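Local coordinates for protein putative polyphosphate kinase 2 (Pseudomonas aeruginosa PAO1, PDB 3CZP) that uses inorganic polyphosphate as phosphate donor to convert AMP to ADP, and less efficiently GMP to GDP, with magnesium as cofactor, at residues L148-F152 with I228-L233; A40-I45 with L97-R102; D257-L262 with V450-D455. All blocks are in the same frame, centred on the assembly; numbering follows the deposited sequence.

Interaction 1: L148-F152 with I228-L233; sequences LLFKF and ILLEGL
The strand 148-152 and the helix 228-233 run nearly antiparallel, at 160°, with their axes 9.9 Å apart, so that L148 faces L233 and F150 faces L229. The strand turns the side chains of L148, F150 and F152 toward the helix, whose nearest residues are I228, L229, G232 and L233. F150 stands in the middle. The methyl CD2 of L229 sits over the centre of one face of its ring in a CH-pi contact, 3.5 Å from the ring centroid and 10° off the ring normal. With CG anti to the carbonyl carbon (chi1 -66°), the F150 ring reaches far enough for CZ to come 3.8 Å from G232 CA, which lies at the ring edge. Glycine suits this place because a CB here would run into that same CZ. The methyl L229 CD2 is shared between the two phenylalanines: it also meets the edge of the F152 ring, 3.8 Å from CE2. The branch methyl CG2 of I228 lies obliquely to the F152 ring, 3.7 Å from CE1. At the opposite end L148 and L233 cross at about a right angle, with L148 CD2 3.7 Å from L233 CD1. L229 and L233 also reach over to I46 and V44 of the adjacent strand 44-50, while L230 points the other way, onto helix 15-39. This is the usual layering of a P-loop NTPase-like alpha/beta fold, here in the N-terminal PPK2 domain: a parallel sheet with a helix laid along its face. Because these two segments share apolar contacts and no hydrogen bonds, the contact probably rests on close packing and burial of apolar surface: the rings fill the space between strand and helix, and G232 lets the tip of F150 come up to the helix backbone.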
ATOM      1  N   LEU A 148     -18.701  -0.119 -11.206  1.00 22.02           N
ATOM      2  CA  LEU A 148     -19.628   0.855 -11.733  1.00 21.06           C
ATOM      3  C   LEU A 148     -18.894   2.156 -12.060  1.00 21.16           C
ATOM      4  O   LEU A 148     -18.464   2.888 -11.185  1.00 20.30           O
ATOM      5  CB  LEU A 148     -20.767   1.101 -10.730  1.00 20.26           C
ATOM      6  CG  LEU A 148     -21.868   2.083 -11.139  1.00 21.21           C
ATOM      7  CD1 LEU A 148     -22.685   1.561 -12.329  1.00 19.94           C
ATOM      8  CD2 LEU A 148     -22.758   2.443  -9.906  1.00 17.86           C
ATOM      9  N   LEU A 149     -18.803   2.431 -13.360  1.00 21.15           N
ATOM     10  CA  LEU A 149     -17.940   3.444 -13.906  1.00 21.21           C
ATOM     11  C   LEU A 149     -18.761   4.518 -14.584  1.00 21.73           C
ATOM     12  O   LEU A 149     -19.464   4.284 -15.591  1.00 23.09           O
ATOM     13  CB  LEU A 149     -16.989   2.826 -14.928  1.00 20.77           C
ATOM     14  CG  LEU A 149     -16.108   3.844 -15.676  1.00 22.96           C
ATOM     15  CD1 LEU A 149     -15.200   4.623 -14.714  1.00 21.11           C
ATOM     16  CD2 LEU A 149     -15.255   3.157 -16.701  1.00 22.57           C
ATOM     17  N   PHE A 150     -18.713   5.700 -14.024  1.00 22.23           N
ATOM     18  CA  PHE A 150     -19.337   6.875 -14.613  1.00 22.07           C
ATOM     19  C   PHE A 150     -18.261   7.760 -15.245  1.00 22.58           C
ATOM     20  O   PHE A 150     -17.211   7.975 -14.628  1.00 23.93           O
ATOM     21  CB  PHE A 150     -20.015   7.693 -13.507  1.00 21.64           C
ATOM     22  CG  PHE A 150     -21.178   7.009 -12.856  1.00 22.77           C
ATOM     23  CD1 PHE A 150     -22.486   7.173 -13.372  1.00 19.79           C
ATOM     24  CD2 PHE A 150     -21.009   6.277 -11.679  1.00 21.87           C
ATOM     25  CE1 PHE A 150     -23.563   6.584 -12.732  1.00 22.18           C
ATOM     26  CE2 PHE A 150     -22.082   5.671 -11.078  1.00 20.90           C
ATOM     27  CZ  PHE A 150     -23.352   5.816 -11.602  1.00 20.55           C
ATOM     28  N   LYS A 151     -18.516   8.331 -16.431  1.00 22.25           N
ATOM     29  CA  LYS A 151     -17.624   9.350 -17.006  1.00 22.27           C
ATOM     30  C   LYS A 151     -18.420  10.639 -17.379  1.00 22.84           C
ATOM     31  O   LYS A 151     -19.331  10.610 -18.197  1.00 24.36           O
ATOM     32  CB  LYS A 151     -16.885   8.809 -18.223  1.00 22.13           C
ATOM     33  CG  LYS A 151     -16.263   7.440 -18.023  1.00 23.65           C
ATOM     34  CD  LYS A 151     -15.473   7.054 -19.191  1.00 23.24           C
ATOM     35  CE  LYS A 151     -16.198   6.027 -20.053  1.00 23.16           C
ATOM     36  NZ  LYS A 151     -15.371   5.869 -21.150  1.00 29.97           N
ATOM     37  N   PHE A 152     -18.022  11.768 -16.810  1.00 21.87           N
ATOM     38  CA  PHE A 152     -18.726  12.992 -17.032  1.00 22.70           C
ATOM     39  C   PHE A 152     -17.820  13.948 -17.732  1.00 21.85           C
ATOM     40  O   PHE A 152     -16.686  14.218 -17.285  1.00 22.67           O
ATOM     41  CB  PHE A 152     -19.271  13.613 -15.731  1.00 20.53           C
ATOM     42  CG  PHE A 152     -20.309  12.807 -15.058  1.00 23.65           C
ATOM     43  CD1 PHE A 152     -21.629  12.819 -15.482  1.00 21.94           C
ATOM     44  CD2 PHE A 152     -19.982  12.043 -13.940  1.00 23.71           C
ATOM     45  CE1 PHE A 152     -22.579  12.054 -14.809  1.00 21.07           C
ATOM     46  CE2 PHE A 152     -20.943  11.318 -13.245  1.00 23.74           C
ATOM     47  CZ  PHE A 152     -22.206  11.299 -13.680  1.00 21.29           C
ATOM     48  N   ILE A 228     -27.955  11.287 -12.562  1.00 24.31           N
ATOM     49  CA  ILE A 228     -27.303  10.196 -13.322  1.00 23.90           C
ATOM     50  C   ILE A 228     -26.629   9.196 -12.349  1.00 24.31           C
ATOM     51  O   ILE A 228     -26.761   7.966 -12.498  1.00 24.21           O
ATOM     52  CB  ILE A 228     -26.314  10.745 -14.379  1.00 23.36           C
ATOM     53  CG1 ILE A 228     -27.082  11.450 -15.536  1.00 24.88           C
ATOM     54  CG2 ILE A 228     -25.402   9.629 -14.971  1.00 23.46           C
ATOM     55  CD1 ILE A 228     -26.168  12.434 -16.364  1.00 25.55           C
ATOM     56  N   LEU A 229     -25.889   9.724 -11.374  1.00 24.11           N
ATOM     57  CA  LEU A 229     -25.271   8.900 -10.352  1.00 24.14           C
ATOM     58  C   LEU A 229     -26.310   8.040  -9.571  1.00 24.14           C
ATOM     59  O   LEU A 229     -26.099   6.843  -9.375  1.00 24.22           O
ATOM     60  CB  LEU A 229     -24.522   9.770  -9.363  1.00 24.08           C
ATOM     61  CG  LEU A 229     -23.179  10.363  -9.761  1.00 27.37           C
ATOM     62  CD1 LEU A 229     -22.707  11.135  -8.518  1.00 30.15           C
ATOM     63  CD2 LEU A 229     -22.124   9.285 -10.226  1.00 24.83           C
ATOM     64  N   LEU A 230     -27.401   8.670  -9.103  1.00 23.44           N
ATOM     65  CA  LEU A 230     -28.422   7.941  -8.363  1.00 24.29           C
ATOM     66  C   LEU A 230     -29.000   6.827  -9.175  1.00 24.58           C
ATOM     67  O   LEU A 230     -29.131   5.703  -8.706  1.00 24.65           O
ATOM     68  CB  LEU A 230     -29.564   8.878  -7.856  1.00 23.62           C
ATOM     69  CG  LEU A 230     -30.612   8.168  -7.029  1.00 23.36           C
ATOM     70  CD1 LEU A 230     -30.041   7.751  -5.637  1.00 22.08           C
ATOM     71  CD2 LEU A 230     -31.885   9.062  -6.938  1.00 25.57           C
ATOM     72  N   GLU A 231     -29.366   7.130 -10.410  1.00 26.72           N
ATOM     73  CA  GLU A 231     -29.977   6.139 -11.287  1.00 27.55           C
ATOM     74  C   GLU A 231     -29.074   4.958 -11.498  1.00 26.37           C
ATOM     75  O   GLU A 231     -29.503   3.789 -11.380  1.00 24.88           O
ATOM     76  CB  GLU A 231     -30.305   6.771 -12.642  1.00 27.89           C
ATOM     77  CG  GLU A 231     -31.159   5.908 -13.527  1.00 31.29           C
ATOM     78  CD  GLU A 231     -31.614   6.643 -14.801  1.00 36.04           C
ATOM     79  OE1 GLU A 231     -31.600   7.920 -14.836  1.00 46.04           O
ATOM     80  OE2 GLU A 231     -32.008   5.936 -15.764  1.00 46.00           O
ATOM     81  N   GLY A 232     -27.824   5.256 -11.831  1.00 25.74           N
ATOM     82  CA  GLY A 232     -26.813   4.224 -12.095  1.00 25.09           C
ATOM     83  C   GLY A 232     -26.521   3.386 -10.859  1.00 25.97           C
ATOM     84  O   GLY A 232     -26.418   2.184 -10.944  1.00 26.55           O
ATOM     85  N   LEU A 233     -26.401   4.018  -9.696  1.00 26.44           N
ATOM     86  CA  LEU A 233     -26.145   3.317  -8.471  1.00 25.76           C
ATOM     87  C   LEU A 233     -27.321   2.478  -7.979  1.00 24.69           C
ATOM     88  O   LEU A 233     -27.131   1.315  -7.619  1.00 24.05           O
ATOM     89  CB  LEU A 233     -25.670   4.330  -7.418  1.00 26.65           C
ATOM     90  CG  LEU A 233     -25.003   3.812  -6.155  1.00 28.95           C
ATOM     91  CD1 LEU A 233     -23.855   2.836  -6.380  1.00 28.48           C
ATOM     92  CD2 LEU A 233     -24.556   5.007  -5.299  1.00 29.90           C
TER

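Interaction 2: A40-I45 with L97-R102; sequences ARFPVI and LPPKGR
Two backbone hydrogen bonds join F42 and V44 to the turn at G101 and R102. G101 N gives an almost straight bond (174°) to F42 O, 2.8 Å away. V44 N reaches R102 O at 2.9 Å. Between these bonds P43 brings its CB to 3.4 Å from P98 O; since the bonds use F42 O and V44 N, the N-H that proline lacks costs neither of them. K100 lays its extended chain alongside P43, with CD 3.6 Å from R41 O, and its NZ donates a hydrogen bond to R342 O in the C-terminal PPK2 half. Further along, I45 CG1 rests 3.9 Å from P98 CD, and I45 CD1 meets L97. The turn itself shapes this side of the contact: P99 to R102 form a type II beta turn closed by R102 N to P99 O, and G101 takes the positive phi that glycine accommodates readily. The side chain of R102 leaves the contact, its NE in a salt bridge with E73 and NH1 bonded to R70 O. The backbone bonds therefore fix the entry to strand 44-50 beside the entry to its neighbour 103-107 in the parallel sheet, while I45 against P98 and L97 extends the contact beyond them with apolar surface.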
ATOM      1  N   ALA A  40     -20.854  -4.134  -0.106  1.00 22.63           N
ATOM      2  CA  ALA A  40     -19.414  -4.367  -0.270  1.00 23.44           C
ATOM      3  C   ALA A  40     -19.108  -5.278  -1.460  1.00 22.86           C
ATOM      4  O   ALA A  40     -18.251  -6.161  -1.375  1.00 22.87           O
ATOM      5  CB  ALA A  40     -18.800  -4.948   1.014  1.00 24.15           C
ATOM      6  N   ARG A  41     -19.770  -5.036  -2.571  1.00 22.01           N
ATOM      7  CA  ARG A  41     -19.744  -5.962  -3.671  1.00 24.08           C
ATOM      8  C   ARG A  41     -19.059  -5.397  -4.911  1.00 23.18           C
ATOM      9  O   ARG A  41     -18.594  -6.150  -5.734  1.00 21.04           O
ATOM     10  CB  ARG A  41     -21.204  -6.476  -3.910  1.00 24.07           C
ATOM     11  CG  ARG A  41     -21.417  -7.285  -5.109  1.00 26.43           C
ATOM     12  CD  ARG A  41     -22.840  -7.785  -5.068  1.00 26.83           C
ATOM     13  NE  ARG A  41     -23.836  -6.723  -5.199  1.00 27.77           N
ATOM     14  CZ  ARG A  41     -24.535  -6.487  -6.302  1.00 30.54           C
ATOM     15  NH1 ARG A  41     -24.345  -7.240  -7.398  1.00 31.57           N
ATOM     16  NH2 ARG A  41     -25.447  -5.517  -6.331  1.00 30.97           N
ATOM     17  N   PHE A  42     -18.938  -4.064  -4.998  1.00 21.15           N
ATOM     18  CA  PHE A  42     -18.359  -3.476  -6.142  1.00 21.00           C
ATOM     19  C   PHE A  42     -17.959  -2.030  -5.829  1.00 19.12           C
ATOM     20  O   PHE A  42     -18.505  -1.400  -4.920  1.00 20.87           O
ATOM     21  CB  PHE A  42     -19.310  -3.539  -7.379  1.00 21.20           C
ATOM     22  CG  PHE A  42     -20.611  -2.789  -7.187  1.00 23.68           C
ATOM     23  CD1 PHE A  42     -20.705  -1.441  -7.494  1.00 20.01           C
ATOM     24  CD2 PHE A  42     -21.752  -3.445  -6.713  1.00 21.45           C
ATOM     25  CE1 PHE A  42     -21.929  -0.710  -7.326  1.00 24.03           C
ATOM     26  CE2 PHE A  42     -22.968  -2.707  -6.524  1.00 24.88           C
ATOM     27  CZ  PHE A  42     -23.028  -1.317  -6.816  1.00 21.55           C
ATOM     28  N   PRO A  43     -16.984  -1.537  -6.548  1.00 16.50           N
ATOM     29  CA  PRO A  43     -16.537  -0.165  -6.458  1.00 16.21           C
ATOM     30  C   PRO A  43     -17.321   0.755  -7.337  1.00 16.29           C
ATOM     31  O   PRO A  43     -17.868   0.324  -8.358  1.00 16.87           O
ATOM     32  CB  PRO A  43     -15.115  -0.251  -7.000  1.00 15.24           C
ATOM     33  CG  PRO A  43     -15.148  -1.255  -8.003  1.00 14.84           C
ATOM     34  CD  PRO A  43     -16.120  -2.305  -7.451  1.00 17.33           C
ATOM     35  N   VAL A  44     -17.309   2.038  -6.982  1.00 18.51           N
ATOM     36  CA  VAL A  44     -17.810   3.062  -7.855  1.00 18.41           C
ATOM     37  C   VAL A  44     -16.691   4.014  -8.254  1.00 18.65           C
ATOM     38  O   VAL A  44     -15.978   4.484  -7.425  1.00 18.04           O
ATOM     39  CB  VAL A  44     -18.957   3.848  -7.200  1.00 19.86           C
ATOM     40  CG1 VAL A  44     -19.447   4.988  -8.156  1.00 17.69           C
ATOM     41  CG2 VAL A  44     -20.055   2.913  -6.920  1.00 19.02           C
ATOM     42  N   ILE A  45     -16.509   4.200  -9.567  1.00 17.81           N
ATOM     43  CA  ILE A  45     -15.503   5.109 -10.057  1.00 18.75           C
ATOM     44  C   ILE A  45     -16.153   6.174 -10.913  1.00 18.92           C
ATOM     45  O   ILE A  45     -16.928   5.859 -11.825  1.00 21.34           O
ATOM     46  CB  ILE A  45     -14.407   4.366 -10.904  1.00 18.30           C
ATOM     47  CG1 ILE A  45     -13.825   3.243 -10.064  1.00 19.52           C
ATOM     48  CG2 ILE A  45     -13.340   5.443 -11.518  1.00 15.40           C
ATOM     49  CD1 ILE A  45     -12.983   2.181 -10.889  1.00 20.03           C
ATOM     50  N   LEU A  97      -7.302   2.804  -7.021  1.00 21.09           N
ATOM     51  CA  LEU A  97      -8.643   2.304  -7.236  1.00 20.75           C
ATOM     52  C   LEU A  97      -9.354   2.172  -5.880  1.00 21.06           C
ATOM     53  O   LEU A  97      -8.728   1.750  -4.907  1.00 21.39           O
ATOM     54  CB  LEU A  97      -8.639   1.031  -8.058  1.00 21.88           C
ATOM     55  CG  LEU A  97      -8.090   1.128  -9.472  1.00 23.35           C
ATOM     56  CD1 LEU A  97      -8.120  -0.255 -10.075  1.00 19.59           C
ATOM     57  CD2 LEU A  97      -8.848   2.100 -10.438  1.00 19.39           C
ATOM     58  N   PRO A  98     -10.677   2.549  -5.799  1.00 21.12           N
ATOM     59  CA  PRO A  98     -11.370   2.399  -4.522  1.00 20.30           C
ATOM     60  C   PRO A  98     -11.829   0.974  -4.369  1.00 20.33           C
ATOM     61  O   PRO A  98     -12.184   0.355  -5.338  1.00 21.47           O
ATOM     62  CB  PRO A  98     -12.594   3.293  -4.677  1.00 19.62           C
ATOM     63  CG  PRO A  98     -12.799   3.356  -6.173  1.00 19.53           C
ATOM     64  CD  PRO A  98     -11.579   3.027  -6.861  1.00 19.82           C
ATOM     65  N   PRO A  99     -11.798   0.440  -3.152  1.00 20.75           N
ATOM     66  CA  PRO A  99     -12.251  -0.909  -2.878  1.00 19.14           C
ATOM     67  C   PRO A  99     -13.777  -1.078  -3.032  1.00 19.06           C
ATOM     68  O   PRO A  99     -14.559  -0.109  -2.996  1.00 19.42           O
ATOM     69  CB  PRO A  99     -11.812  -1.135  -1.426  1.00 20.93           C
ATOM     70  CG  PRO A  99     -11.510   0.250  -0.867  1.00 22.99           C
ATOM     71  CD  PRO A  99     -11.302   1.175  -1.981  1.00 20.40           C
ATOM     72  N   LYS A 100     -14.216  -2.297  -3.132  1.00 18.22           N
ATOM     73  CA  LYS A 100     -15.625  -2.576  -3.093  1.00 17.51           C
ATOM     74  C   LYS A 100     -16.313  -1.877  -1.962  1.00 16.74           C
ATOM     75  O   LYS A 100     -15.776  -1.835  -0.820  1.00 16.79           O
ATOM     76  CB  LYS A 100     -15.831  -4.092  -2.977  1.00 18.31           C
ATOM     77  CG  LYS A 100     -15.350  -4.831  -4.186  1.00 16.49           C
ATOM     78  CD  LYS A 100     -15.458  -6.342  -3.963  1.00 17.06           C
ATOM     79  CE  LYS A 100     -14.851  -7.129  -5.108  1.00 17.41           C
ATOM     80  NZ  LYS A 100     -14.969  -8.574  -4.828  1.00 19.57           N
ATOM     81  N   GLY A 101     -17.455  -1.268  -2.276  1.00 16.10           N
ATOM     82  CA  GLY A 101     -18.246  -0.585  -1.306  1.00 17.22           C
ATOM     83  C   GLY A 101     -17.884   0.883  -1.149  1.00 17.88           C
ATOM     84  O   GLY A 101     -18.598   1.589  -0.469  1.00 19.02           O
ATOM     85  N   ARG A 102     -16.872   1.364  -1.862  1.00 17.45           N
ATOM     86  CA  ARG A 102     -16.490   2.781  -1.825  1.00 17.90           C
ATOM     87  C   ARG A 102     -16.502   3.421  -3.190  1.00 17.88           C
ATOM     88  O   ARG A 102     -16.635   2.737  -4.206  1.00 17.40           O
ATOM     89  CB  ARG A 102     -15.177   2.899  -1.102  1.00 16.97           C
ATOM     90  CG  ARG A 102     -15.344   2.716   0.365  1.00 19.64           C
ATOM     91  CD  ARG A 102     -14.048   2.914   1.094  1.00 25.92           C
ATOM     92  NE  ARG A 102     -13.547   4.278   0.871  1.00 30.59           N
ATOM     93  CZ  ARG A 102     -13.613   5.262   1.754  1.00 31.00           C
ATOM     94  NH1 ARG A 102     -14.075   5.052   2.994  1.00 33.93           N
ATOM     95  NH2 ARG A 102     -13.183   6.462   1.410  1.00 29.09           N
TER

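Interaction 3: D257-L262 with V450-D455; sequences DNRGLL and VDAVGD
R259 and D451 meet with their flat groups steeply turned, the guanidinium and carboxylate planes 71° apart, and D451 OD1 lies over one guanidinium face. The salt bridge runs from R259 NH1 to D451 OD1 at 2.6 Å; OD2 lies farther from NH1. The arginine arrives there by bending at chi3 (70°), and its CB lies 3.4 Å from V450 CG1, an apolar branch against which the aliphatic root of the side chain can rest. D257 joins through a long ion pair with R259 NE, and an arginine near both carboxylates would probably offset their mutual repulsion. N258 and D455 cross obliquely, amide and carboxylate planes 76° apart. N258 ND2 donates to the anti side of D455 OD1 at 3.0 Å, in a bent bond, while D455 OD2 is engaged by R375. Between these polar pairs G454 lets the backbones close in: its CA makes a CH...O contact with N258 O at 3.4 Å, where a CB would clash. L262 carries much of the apolar contact, packing on V450 and crossing V453 at about a right angle. The 257-262 segment thus lies against helix 446-460 at the surface of the C-terminal PPK2 half; L262 and V453 also touch W410 of strand 404-412, and V453 packs on L372 of helix 370-377.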
ATOM      1  N   ASP A 257      -6.851 -28.753 -30.144  1.00 58.68           N
ATOM      2  CA  ASP A 257      -6.034 -29.494 -29.192  1.00 58.64           C
ATOM      3  C   ASP A 257      -4.639 -28.859 -28.999  1.00 58.60           C
ATOM      4  O   ASP A 257      -3.729 -29.059 -29.812  1.00 58.67           O
ATOM      5  CB  ASP A 257      -5.902 -30.952 -29.645  1.00 58.80           C
ATOM      6  CG  ASP A 257      -5.357 -31.856 -28.559  1.00 59.01           C
ATOM      7  OD1 ASP A 257      -5.746 -31.650 -27.390  1.00 58.38           O
ATOM      8  OD2 ASP A 257      -4.558 -32.780 -28.875  1.00 60.29           O
ATOM      9  N   ASN A 258      -4.484 -28.121 -27.900  1.00 58.29           N
ATOM     10  CA  ASN A 258      -3.240 -27.397 -27.573  1.00 58.00           C
ATOM     11  C   ASN A 258      -2.138 -28.189 -26.805  1.00 57.95           C
ATOM     12  O   ASN A 258      -1.099 -27.620 -26.441  1.00 57.51           O
ATOM     13  CB  ASN A 258      -3.600 -26.116 -26.802  1.00 57.63           C
ATOM     14  CG  ASN A 258      -3.456 -24.864 -27.646  1.00 56.93           C
ATOM     15  OD1 ASN A 258      -2.406 -24.622 -28.235  1.00 56.65           O
ATOM     16  ND2 ASN A 258      -4.505 -24.050 -27.691  1.00 55.27           N
ATOM     17  N   ARG A 259      -2.342 -29.493 -26.599  1.00 58.04           N
ATOM     18  CA  ARG A 259      -1.400 -30.315 -25.801  1.00 57.89           C
ATOM     19  C   ARG A 259      -0.145 -30.820 -26.546  1.00 57.31           C
ATOM     20  O   ARG A 259       0.772 -31.354 -25.908  1.00 57.29           O
ATOM     21  CB  ARG A 259      -2.127 -31.492 -25.124  1.00 58.05           C
ATOM     22  CG  ARG A 259      -2.835 -32.464 -26.057  1.00 58.63           C
ATOM     23  CD  ARG A 259      -3.331 -33.741 -25.337  1.00 59.23           C
ATOM     24  NE  ARG A 259      -4.453 -33.477 -24.421  1.00 60.16           N
ATOM     25  CZ  ARG A 259      -4.395 -33.476 -23.082  1.00 60.38           C
ATOM     26  NH1 ARG A 259      -5.498 -33.228 -22.376  1.00 59.21           N
ATOM     27  NH2 ARG A 259      -3.260 -33.734 -22.431  1.00 61.19           N
ATOM     28  N   GLY A 260      -0.108 -30.651 -27.873  1.00 56.90           N
ATOM     29  CA  GLY A 260       1.070 -30.985 -28.693  1.00 56.18           C
ATOM     30  C   GLY A 260       2.296 -30.106 -28.447  1.00 55.72           C
ATOM     31  O   GLY A 260       3.406 -30.504 -28.788  1.00 55.60           O
ATOM     32  N   LEU A 261       2.092 -28.912 -27.866  1.00 54.92           N
ATOM     33  CA  LEU A 261       3.194 -28.028 -27.445  1.00 54.41           C
ATOM     34  C   LEU A 261       3.946 -28.642 -26.257  1.00 53.87           C
ATOM     35  O   LEU A 261       5.159 -28.470 -26.125  1.00 54.27           O
ATOM     36  CB  LEU A 261       2.690 -26.625 -27.026  1.00 54.44           C
ATOM     37  CG  LEU A 261       1.796 -25.737 -27.926  1.00 55.19           C
ATOM     38  CD1 LEU A 261       1.211 -24.512 -27.144  1.00 51.05           C
ATOM     39  CD2 LEU A 261       2.506 -25.288 -29.238  1.00 54.57           C
ATOM     40  N   LEU A 262       3.199 -29.343 -25.398  1.00 52.66           N
ATOM     41  CA  LEU A 262       3.745 -29.998 -24.215  1.00 51.61           C
ATOM     42  C   LEU A 262       4.138 -31.442 -24.500  1.00 50.38           C
ATOM     43  O   LEU A 262       5.162 -31.916 -23.999  1.00 50.25           O
ATOM     44  CB  LEU A 262       2.729 -29.961 -23.056  1.00 51.76           C
ATOM     45  CG  LEU A 262       2.358 -28.546 -22.448  1.00 52.44           C
ATOM     46  CD1 LEU A 262       1.348 -28.828 -21.291  1.00 52.53           C
ATOM     47  CD2 LEU A 262       3.650 -27.759 -21.841  1.00 51.16           C
ATOM     48  N   VAL A 450      -2.555 -29.956 -18.568  1.00 34.73           N
ATOM     49  CA  VAL A 450      -1.950 -30.039 -19.900  1.00 34.31           C
ATOM     50  C   VAL A 450      -2.777 -29.188 -20.870  1.00 34.49           C
ATOM     51  O   VAL A 450      -2.238 -28.304 -21.575  1.00 34.55           O
ATOM     52  CB  VAL A 450      -1.815 -31.511 -20.408  1.00 34.21           C
ATOM     53  CG1 VAL A 450      -1.221 -31.545 -21.813  1.00 31.87           C
ATOM     54  CG2 VAL A 450      -0.935 -32.338 -19.470  1.00 32.62           C
ATOM     55  N   ASP A 451      -4.096 -29.392 -20.841  1.00 33.91           N
ATOM     56  CA  ASP A 451      -4.993 -28.621 -21.709  1.00 33.99           C
ATOM     57  C   ASP A 451      -4.889 -27.135 -21.417  1.00 32.95           C
ATOM     58  O   ASP A 451      -4.834 -26.331 -22.335  1.00 33.37           O
ATOM     59  CB  ASP A 451      -6.449 -29.042 -21.551  1.00 33.45           C
ATOM     60  CG  ASP A 451      -6.739 -30.350 -22.199  1.00 35.28           C
ATOM     61  OD1 ASP A 451      -5.990 -30.787 -23.114  1.00 35.65           O
ATOM     62  OD2 ASP A 451      -7.737 -30.957 -21.775  1.00 38.34           O
ATOM     63  N   ALA A 452      -4.842 -26.790 -20.140  1.00 32.60           N
ATOM     64  CA  ALA A 452      -4.758 -25.395 -19.700  1.00 32.87           C
ATOM     65  C   ALA A 452      -3.417 -24.693 -19.973  1.00 32.70           C
ATOM     66  O   ALA A 452      -3.362 -23.489 -20.343  1.00 31.95           O
ATOM     67  CB  ALA A 452      -5.126 -25.325 -18.196  1.00 32.28           C
ATOM     68  N   VAL A 453      -2.323 -25.416 -19.772  1.00 32.90           N
ATOM     69  CA  VAL A 453      -0.977 -24.883 -20.106  1.00 32.98           C
ATOM     70  C   VAL A 453      -0.868 -24.690 -21.614  1.00 32.98           C
ATOM     71  O   VAL A 453      -0.392 -23.656 -22.073  1.00 34.79           O
ATOM     72  CB  VAL A 453       0.166 -25.793 -19.557  1.00 32.68           C
ATOM     73  CG1 VAL A 453       1.565 -25.330 -20.008  1.00 30.64           C
ATOM     74  CG2 VAL A 453       0.064 -25.802 -18.042  1.00 31.74           C
ATOM     75  N   GLY A 454      -1.381 -25.640 -22.379  1.00 32.19           N
ATOM     76  CA  GLY A 454      -1.450 -25.506 -23.821  1.00 31.25           C
ATOM     77  C   GLY A 454      -2.163 -24.268 -24.310  1.00 31.16           C
ATOM     78  O   GLY A 454      -1.668 -23.566 -25.188  1.00 30.60           O
ATOM     79  N   ASP A 455      -3.343 -24.004 -23.759  1.00 31.91           N
ATOM     80  CA  ASP A 455      -4.108 -22.823 -24.116  1.00 32.98           C
ATOM     81  C   ASP A 455      -3.426 -21.559 -23.725  1.00 32.99           C
ATOM     82  O   ASP A 455      -3.432 -20.591 -24.494  1.00 34.00           O
ATOM     83  CB  ASP A 455      -5.485 -22.843 -23.466  1.00 33.27           C
ATOM     84  CG  ASP A 455      -6.344 -23.925 -24.005  1.00 33.49           C
ATOM     85  OD1 ASP A 455      -6.019 -24.466 -25.093  1.00 35.28           O
ATOM     86  OD2 ASP A 455      -7.368 -24.226 -23.373  1.00 36.83           O
TER

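Interactions 1 and 2 belong to the N-terminal PPK2 half, their centres 13 Å apart, and meet directly in one parallel sheet: strands 44-50 and 148-155 are neighbours, and F150 N lies 2.8 Å from I45 O while L148 O lies 2.9 Å from I45 N, both probable hydrogen bonds. Interaction 1 packs a helix on the sheet; interaction 2 fixes the start of one strand. A bound acetate ion, probably from the crystallisation liquor, lies about 4 Å from the side chain of F150. Interaction 3 stands apart in the second PPK2 half, its centre about 42 Å from that of interaction 1 and 37 Å from that of interaction 2. The N-terminal domain seems catalytically inactive and might serve dimerization.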